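Local coordinates for galactose-binding like protein (Bacteroides thetaiotaomicron, PDB 7M1A), which is a calcium-binding SusE-like protein of a gut Bacteroides, represented here by its galactose-binding-like domain, and probably acts in handling carbohydrate at the cell surface, at residues Q77-D85 with I125-A136. Residues are numbered along the deposited sequence; the frame is centred on the assembly and turned at random.
Sequences QDEKHFYND and IGILTEDDIEAA. With EDO (1,2-ethanediol), chain E; EDO (1,2-ethanediol), chain C.
Phe82 and Tyr83 both carry CG anti to their carbonyl carbons (chi1 -70° and -42°), and this sends their rings to the helix that begins at Glu130. Tyr83 OH donates to Asp132 O at 2.6 Å, in the carbonyl plane and on a lone pair. The same oxygen accepts from Ala136 N, the regular helical bond, so two donors grip it. The tyrosine ring meets Asp132 O with its edge, and Leu128 CD2 sits at that edge too, 3.7 Å from Tyr83 CD2. A phenylalanine in place of Tyr83 would probably keep the contact with Leu128 but leave Asp132 O without its second donor, and the loop without this hydrogen bond to the helix. Phe82 packs by its face: Ala136 CB stands 3.8 Å from the centroid of the Phe82 ring, a CH-pi contact. Leu128 CD1 comes to the edge of that ring. The same methyl also meets Glu79, whose CG lies 3.5 Å from Leu128 CD1.

The domain is a beta-sandwich of the galactose-binding-like type. Here the loop between strands 70-74 and 88-96 packs against its short helix 130-138. The Gln77 end of the loop lies near the calcium site, its side chain about 4 Å from that of Thr171. A type II turn from His81 to Asn84 presents the two rings. Thr129 and Asp132 form a capping box at the start of the helix: Asp132 N donates to Thr129 OG1, and Thr129 N to Asp132 OD2, which also bonds Ser121.

At the other end, Asn84 lies against Ile125, with Asn84 OD1 3.3 Å from Ile125 CD1. One water bridges the backbones there, accepting from Gly126 N at 2.9 Å and probably donating to Tyr83 O, 3.0 Å away.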
ATOM      1  N   GLN A  77      13.227  10.739  14.348  1.00  9.05           N
ATOM      2  CA  GLN A  77      13.618  11.594  15.502  1.00 10.02           C
ATOM      3  C   GLN A  77      14.974  11.259  16.158  1.00 12.15           C
ATOM      4  O   GLN A  77      15.086  10.898  17.359  1.00 13.81           O
ATOM      5  CB  GLN A  77      12.481  11.524  16.532  1.00 11.65           C
ATOM      6  CG  GLN A  77      11.138  12.117  16.052  1.00 11.19           C
ATOM      7  CD  GLN A  77      11.143  13.635  16.021  1.00 12.11           C
ATOM      8  OE1 GLN A  77      11.025  14.341  14.954  1.00 13.80           O
ATOM      9  NE2 GLN A  77      11.181  14.165  17.219  1.00 13.68           N
ATOM     10  N   ASP A  78      16.007  11.353  15.324  1.00 11.07           N
ATOM     11  CA  ASP A  78      17.346  11.156  15.870  1.00 11.61           C
ATOM     12  C   ASP A  78      18.364  11.984  15.081  1.00 11.32           C
ATOM     13  O   ASP A  78      18.012  12.562  14.025  1.00 14.61           O
ATOM     14  CB  ASP A  78      17.703   9.664  15.832  1.00 12.04           C
ATOM     15  CG  ASP A  78      17.502   8.981  14.487  1.00 10.82           C
ATOM     16  OD1 ASP A  78      17.753   9.600  13.468  1.00 13.85           O
ATOM     17  OD2 ASP A  78      17.042   7.821  14.502  1.00 13.51           O
ATOM     18  N   GLU A  79      19.594  12.081  15.651  1.00 13.43           N
ATOM     19  CA  GLU A  79      20.528  13.001  15.013  1.00 16.82           C
ATOM     20  C   GLU A  79      20.935  12.568  13.615  1.00 15.88           C
ATOM     21  O   GLU A  79      21.200  13.453  12.767  1.00 19.95           O
ATOM     22  CB  GLU A  79      21.772  13.117  15.863  1.00 22.37           C
ATOM     23  CG  GLU A  79      21.480  13.906  17.131  1.00 29.27           C
ATOM     24  CD  GLU A  79      22.719  14.147  17.973  1.00 39.52           C
ATOM     25  OE1 GLU A  79      22.592  14.834  19.017  1.00 46.30           O
ATOM     26  OE2 GLU A  79      23.804  13.628  17.564  1.00 58.24           O
ATOM     27  N   LYS A  80      20.851  11.260  13.330  1.00 14.13           N
ATOM     28  CA  LYS A  80      21.161  10.756  11.993  1.00 14.68           C
ATOM     29  C   LYS A  80      20.230  11.422  10.957  1.00 13.38           C
ATOM     30  O   LYS A  80      20.661  11.709   9.842  1.00 14.55           O
ATOM     31  CB  LYS A  80      21.007   9.230  11.967  1.00 16.71           C
ATOM     32  CG  LYS A  80      21.214   8.668  10.581  1.00 20.03           C
ATOM     33  CD  LYS A  80      21.025   7.154  10.496  1.00 20.57           C
ATOM     34  CE  LYS A  80      21.618   6.614   9.201  1.00 32.20           C
ATOM     35  NZ  LYS A  80      21.439   5.153   8.988  1.00 31.48           N
ATOM     36  N   HIS A  81      18.985  11.728  11.332  1.00 10.54           N
ATOM     37  CA  HIS A  81      17.964  12.203  10.406  1.00 10.44           C
ATOM     38  C   HIS A  81      17.641  13.686  10.563  1.00  9.65           C
ATOM     39  O   HIS A  81      17.047  14.255   9.668  1.00 12.24           O
ATOM     40  CB  HIS A  81      16.710  11.321  10.473  1.00  9.73           C
ATOM     41  CG  HIS A  81      16.986   9.927  10.047  1.00 10.14           C
ATOM     42  ND1 HIS A  81      17.293   9.000  10.964  1.00 10.14           N
ATOM     43  CD2 HIS A  81      16.872   9.284   8.843  1.00 11.54           C
ATOM     44  CE1 HIS A  81      17.447   7.815  10.367  1.00 10.97           C
ATOM     45  NE2 HIS A  81      17.195   7.946   9.059  1.00 12.27           N
ATOM     46  N   PHE A  82      17.972  14.344  11.676  1.00 12.36           N
ATOM     47  CA  PHE A  82      17.608  15.749  11.823  1.00 10.76           C
ATOM     48  C   PHE A  82      18.432  16.600  10.841  1.00  9.91           C
ATOM     49  O   PHE A  82      19.675  16.653  10.940  1.00 12.29           O
ATOM     50  CB  PHE A  82      17.874  16.238  13.253  1.00 10.91           C
ATOM     51  CG  PHE A  82      16.971  15.701  14.334  1.00 12.59           C
ATOM     52  CD1 PHE A  82      15.665  15.352  14.063  1.00 12.77           C
ATOM     53  CD2 PHE A  82      17.407  15.594  15.649  1.00 18.43           C
ATOM     54  CE1 PHE A  82      14.795  14.953  15.074  1.00 15.42           C
ATOM     55  CE2 PHE A  82      16.549  15.177  16.669  1.00 21.95           C
ATOM     56  CZ  PHE A  82      15.237  14.814  16.382  1.00 17.08           C
ATOM     57  N   TYR A  83      17.766  17.247   9.871  1.00  9.89           N
ATOM     58  CA  TYR A  83      18.442  18.063   8.872  1.00 10.65           C
ATOM     59  C   TYR A  83      19.606  17.293   8.234  1.00 10.59           C
ATOM     60  O   TYR A  83      20.727  17.838   8.026  1.00 11.82           O
ATOM     61  CB  TYR A  83      18.970  19.365   9.509  1.00 11.38           C
ATOM     62  CG  TYR A  83      17.990  19.982  10.458  1.00  9.33           C
ATOM     63  CD1 TYR A  83      16.911  20.755  10.015  1.00  9.93           C
ATOM     64  CD2 TYR A  83      18.114  19.764  11.826  1.00 11.36           C
ATOM     65  CE1 TYR A  83      15.987  21.309  10.915  1.00  9.40           C
ATOM     66  CE2 TYR A  83      17.190  20.299  12.727  1.00 11.94           C
ATOM     67  CZ  TYR A  83      16.134  21.057  12.282  1.00 10.06           C
ATOM     68  OH  TYR A  83      15.252  21.630  13.127  1.00 12.37           O
ATOM     69  N   ASN A  84      19.344  15.996   7.936  1.00  9.90           N
ATOM     70  CA  ASN A  84      20.427  15.137   7.471  1.00 11.25           C
ATOM     71  C   ASN A  84      19.758  13.968   6.732  1.00 10.01           C
ATOM     72  O   ASN A  84      18.529  13.828   6.675  1.00 10.75           O
ATOM     73  CB  ASN A  84      21.254  14.675   8.695  1.00 13.70           C
ATOM     74  CG  ASN A  84      22.719  14.425   8.356  1.00 15.06           C
ATOM     75  OD1 ASN A  84      23.046  14.069   7.220  1.00 15.54           O
ATOM     76  ND2 ASN A  84      23.599  14.644   9.331  1.00 16.64           N
ATOM     77  N   ASP A  85      20.571  13.055   6.203  1.00 12.11           N
ATOM     78  CA  ASP A  85      20.090  11.799   5.647  1.00 11.30           C
ATOM     79  C   ASP A  85      19.112  12.139   4.492  1.00  9.72           C
ATOM     80  O   ASP A  85      19.328  13.124   3.771  1.00 10.87           O
ATOM     81  CB  ASP A  85      19.558  10.872   6.761  1.00 13.48           C
ATOM     82  CG  ASP A  85      19.555   9.410   6.329  1.00 13.66           C
ATOM     83  OD1 ASP A  85      18.562   8.926   5.706  1.00 14.06           O
ATOM     84  OD2 ASP A  85      20.558   8.751   6.562  1.00 23.49           O
ATOM     85  N   ILE A 125      25.828  20.595   7.854  1.00 19.18           N
ATOM     86  CA  ILE A 125      25.226  19.266   8.024  1.00 18.65           C
ATOM     87  C   ILE A 125      26.030  18.511   9.088  1.00 18.77           C
ATOM     88  O   ILE A 125      27.265  18.502   9.068  1.00 21.21           O
ATOM     89  CB  ILE A 125      25.151  18.507   6.670  1.00 25.09           C
ATOM     90  CG1 ILE A 125      24.213  17.297   6.737  1.00 25.52           C
ATOM     91  CG2 ILE A 125      26.548  18.104   6.202  1.00 30.40           C
ATOM     92  CD1 ILE A 125      23.807  16.738   5.367  1.00 25.81           C
ATOM     93  N   GLY A 126      25.326  17.853  10.024  1.00 16.65           N
ATOM     94  CA  GLY A 126      25.949  17.078  11.075  1.00 19.42           C
ATOM     95  C   GLY A 126      26.086  17.846  12.391  1.00 17.49           C
ATOM     96  O   GLY A 126      26.355  17.202  13.408  1.00 21.99           O
ATOM     97  N   ILE A 127      25.904  19.182  12.373  1.00 15.94           N
ATOM     98  CA  ILE A 127      25.991  20.021  13.577  1.00 19.86           C
ATOM     99  C   ILE A 127      24.573  20.438  13.976  1.00 16.08           C
ATOM    100  O   ILE A 127      23.801  20.899  13.121  1.00 18.63           O
ATOM    101  CB  ILE A 127      26.893  21.265  13.375  1.00 21.52           C
ATOM    102  CG1 ILE A 127      28.256  20.930  12.761  1.00 27.21           C
ATOM    103  CG2 ILE A 127      27.028  22.080  14.667  1.00 25.62           C
ATOM    104  CD1 ILE A 127      29.095  20.016  13.575  1.00 28.50           C
ATOM    105  N   LEU A 128      24.233  20.273  15.276  1.00 16.39           N
ATOM    106  CA  LEU A 128      22.897  20.565  15.759  1.00 15.07           C
ATOM    107  C   LEU A 128      22.970  21.453  16.999  1.00 14.84           C
ATOM    108  O   LEU A 128      23.720  21.178  17.912  1.00 21.87           O
ATOM    109  CB  LEU A 128      22.134  19.276  16.140  1.00 16.18           C
ATOM    110  CG  LEU A 128      21.884  18.257  15.012  1.00 15.22           C
ATOM    111  CD1 LEU A 128      21.304  16.951  15.502  1.00 16.64           C
ATOM    112  CD2 LEU A 128      20.978  18.811  13.907  1.00 15.79           C
ATOM    113  N   THR A 129      22.113  22.447  17.074  1.00 19.66           N
ATOM    114  CA  THR A 129      21.941  23.187  18.314  1.00 19.26           C
ATOM    115  C   THR A 129      20.674  22.721  19.040  1.00 17.02           C
ATOM    116  O   THR A 129      19.858  21.849  18.589  1.00 17.10           O
ATOM    117  CB  THR A 129      21.883  24.701  18.077  1.00 19.03           C
ATOM    118  OG1 THR A 129      20.649  24.931  17.403  1.00 17.39           O
ATOM    119  CG2 THR A 129      23.033  25.255  17.255  1.00 19.35           C
ATOM    120  N   GLU A 130      20.490  23.322  20.214  1.00 17.93           N
ATOM    121  CA  GLU A 130      19.328  22.975  21.003  1.00 18.60           C
ATOM    122  C   GLU A 130      18.078  23.447  20.278  1.00 16.21           C
ATOM    123  O   GLU A 130      17.050  22.759  20.322  1.00 17.96           O
ATOM    124  CB  GLU A 130      19.317  23.577  22.397  1.00 27.67           C
ATOM    125  CG  GLU A 130      20.493  23.200  23.340  1.00 51.69           C
ATOM    126  CD  GLU A 130      20.726  24.304  24.396  1.00 76.86           C
ATOM    127  OE1 GLU A 130      21.784  25.041  24.336  1.00 89.23           O
ATOM    128  OE2 GLU A 130      19.688  24.526  25.258  1.00 82.00           O
ATOM    129  N   ASP A 131      18.149  24.637  19.651  1.00 16.13           N
ATOM    130  CA  ASP A 131      17.052  25.177  18.853  1.00 14.46           C
ATOM    131  C   ASP A 131      16.717  24.237  17.683  1.00 14.88           C
ATOM    132  O   ASP A 131      15.541  23.990  17.330  1.00 16.25           O
ATOM    133  CB  ASP A 131      17.340  26.586  18.329  1.00 19.64           C
ATOM    134  CG  ASP A 131      17.114  27.699  19.312  1.00 26.68           C
ATOM    135  OD1 ASP A 131      16.606  27.407  20.413  1.00 29.87           O
ATOM    136  OD2 ASP A 131      17.506  28.825  18.971  1.00 41.29           O
ATOM    137  N   ASP A 132      17.738  23.699  17.022  1.00 14.33           N
ATOM    138  CA  ASP A 132      17.531  22.853  15.853  1.00 12.36           C
ATOM    139  C   ASP A 132      16.764  21.593  16.323  1.00 11.80           C
ATOM    140  O   ASP A 132      15.817  21.070  15.654  1.00 13.38           O
ATOM    141  CB  ASP A 132      18.862  22.366  15.339  1.00 13.45           C
ATOM    142  CG  ASP A 132      19.669  23.474  14.698  1.00 12.80           C
ATOM    143  OD1 ASP A 132      19.026  24.472  14.307  1.00 14.42           O
ATOM    144  OD2 ASP A 132      20.949  23.298  14.599  1.00 16.82           O
ATOM    145  N   ILE A 133      17.141  21.072  17.498  1.00 12.54           N
ATOM    146  CA  ILE A 133      16.515  19.859  18.041  1.00 10.58           C
ATOM    147  C   ILE A 133      15.046  20.144  18.410  1.00 13.19           C
ATOM    148  O   ILE A 133      14.112  19.380  18.125  1.00 12.85           O
ATOM    149  CB  ILE A 133      17.355  19.167  19.158  1.00 14.96           C
ATOM    150  CG1 ILE A 133      18.693  18.644  18.605  1.00 18.71           C
ATOM    151  CG2 ILE A 133      16.575  18.023  19.780  1.00 16.66           C
ATOM    152  CD1 ILE A 133      19.743  18.241  19.642  1.00 21.43           C
ATOM    153  N   GLU A 134      14.801  21.239  19.133  1.00 13.36           N
ATOM    154  CA  GLU A 134      13.452  21.593  19.541  1.00 12.99           C
ATOM    155  C   GLU A 134      12.575  21.725  18.303  1.00 12.12           C
ATOM    156  O   GLU A 134      11.445  21.162  18.314  1.00 12.68           O
ATOM    157  CB  GLU A 134      13.482  22.953  20.281  1.00 14.40           C
ATOM    158  CG  GLU A 134      12.071  23.409  20.693  1.00 16.19           C
ATOM    159  CD  GLU A 134      11.983  24.890  21.055  1.00 19.67           C
ATOM    160  OE1 GLU A 134      12.240  25.744  20.177  1.00 25.27           O
ATOM    161  OE2 GLU A 134      11.565  25.172  22.187  1.00 19.29           O
ATOM    162  N   ALA A 135      13.100  22.363  17.248  1.00 12.02           N
ATOM    163  CA  ALA A 135      12.253  22.567  16.068  1.00 12.32           C
ATOM    164  C   ALA A 135      11.886  21.213  15.459  1.00 11.73           C
ATOM    165  O   ALA A 135      10.761  21.044  14.930  1.00 11.93           O
ATOM    166  CB  ALA A 135      12.904  23.508  15.057  1.00 13.16           C
ATOM    167  N   ALA A 136      12.845  20.278  15.425  1.00 10.58           N
ATOM    168  CA  ALA A 136      12.593  18.990  14.834  1.00  9.68           C
ATOM    169  C   ALA A 136      11.580  18.160  15.637  1.00  9.75           C
ATOM    170  O   ALA A 136      10.836  17.379  15.012  1.00 10.08           O
ATOM    171  CB  ALA A 136      13.918  18.289  14.577  1.00 12.76           C
TER
HETATM  172  C1  EDO E 403      19.954   6.255   4.294  1.00 22.77           C
HETATM  173  O1  EDO E 403      18.803   6.614   5.017  1.00 23.38           O
HETATM  174  C2  EDO E 403      21.142   6.067   5.213  1.00 27.45           C
HETATM  175  O2  EDO E 403      20.579   5.370   6.256  1.00 35.02           O
HETATM  176  C1  EDO C 401      17.119   4.073   8.814  1.00 22.87           C
HETATM  177  O1  EDO C 401      16.079   4.930   9.206  1.00 24.64           O
HETATM  178  C2  EDO C 401      17.258   4.493   7.452  1.00 19.60           C
HETATM  179  O2  EDO C 401      17.665   5.835   7.355  1.00 21.60           O
HETATM  180  O   HOH W   1      22.467  18.245  10.421  1.00 15.95           O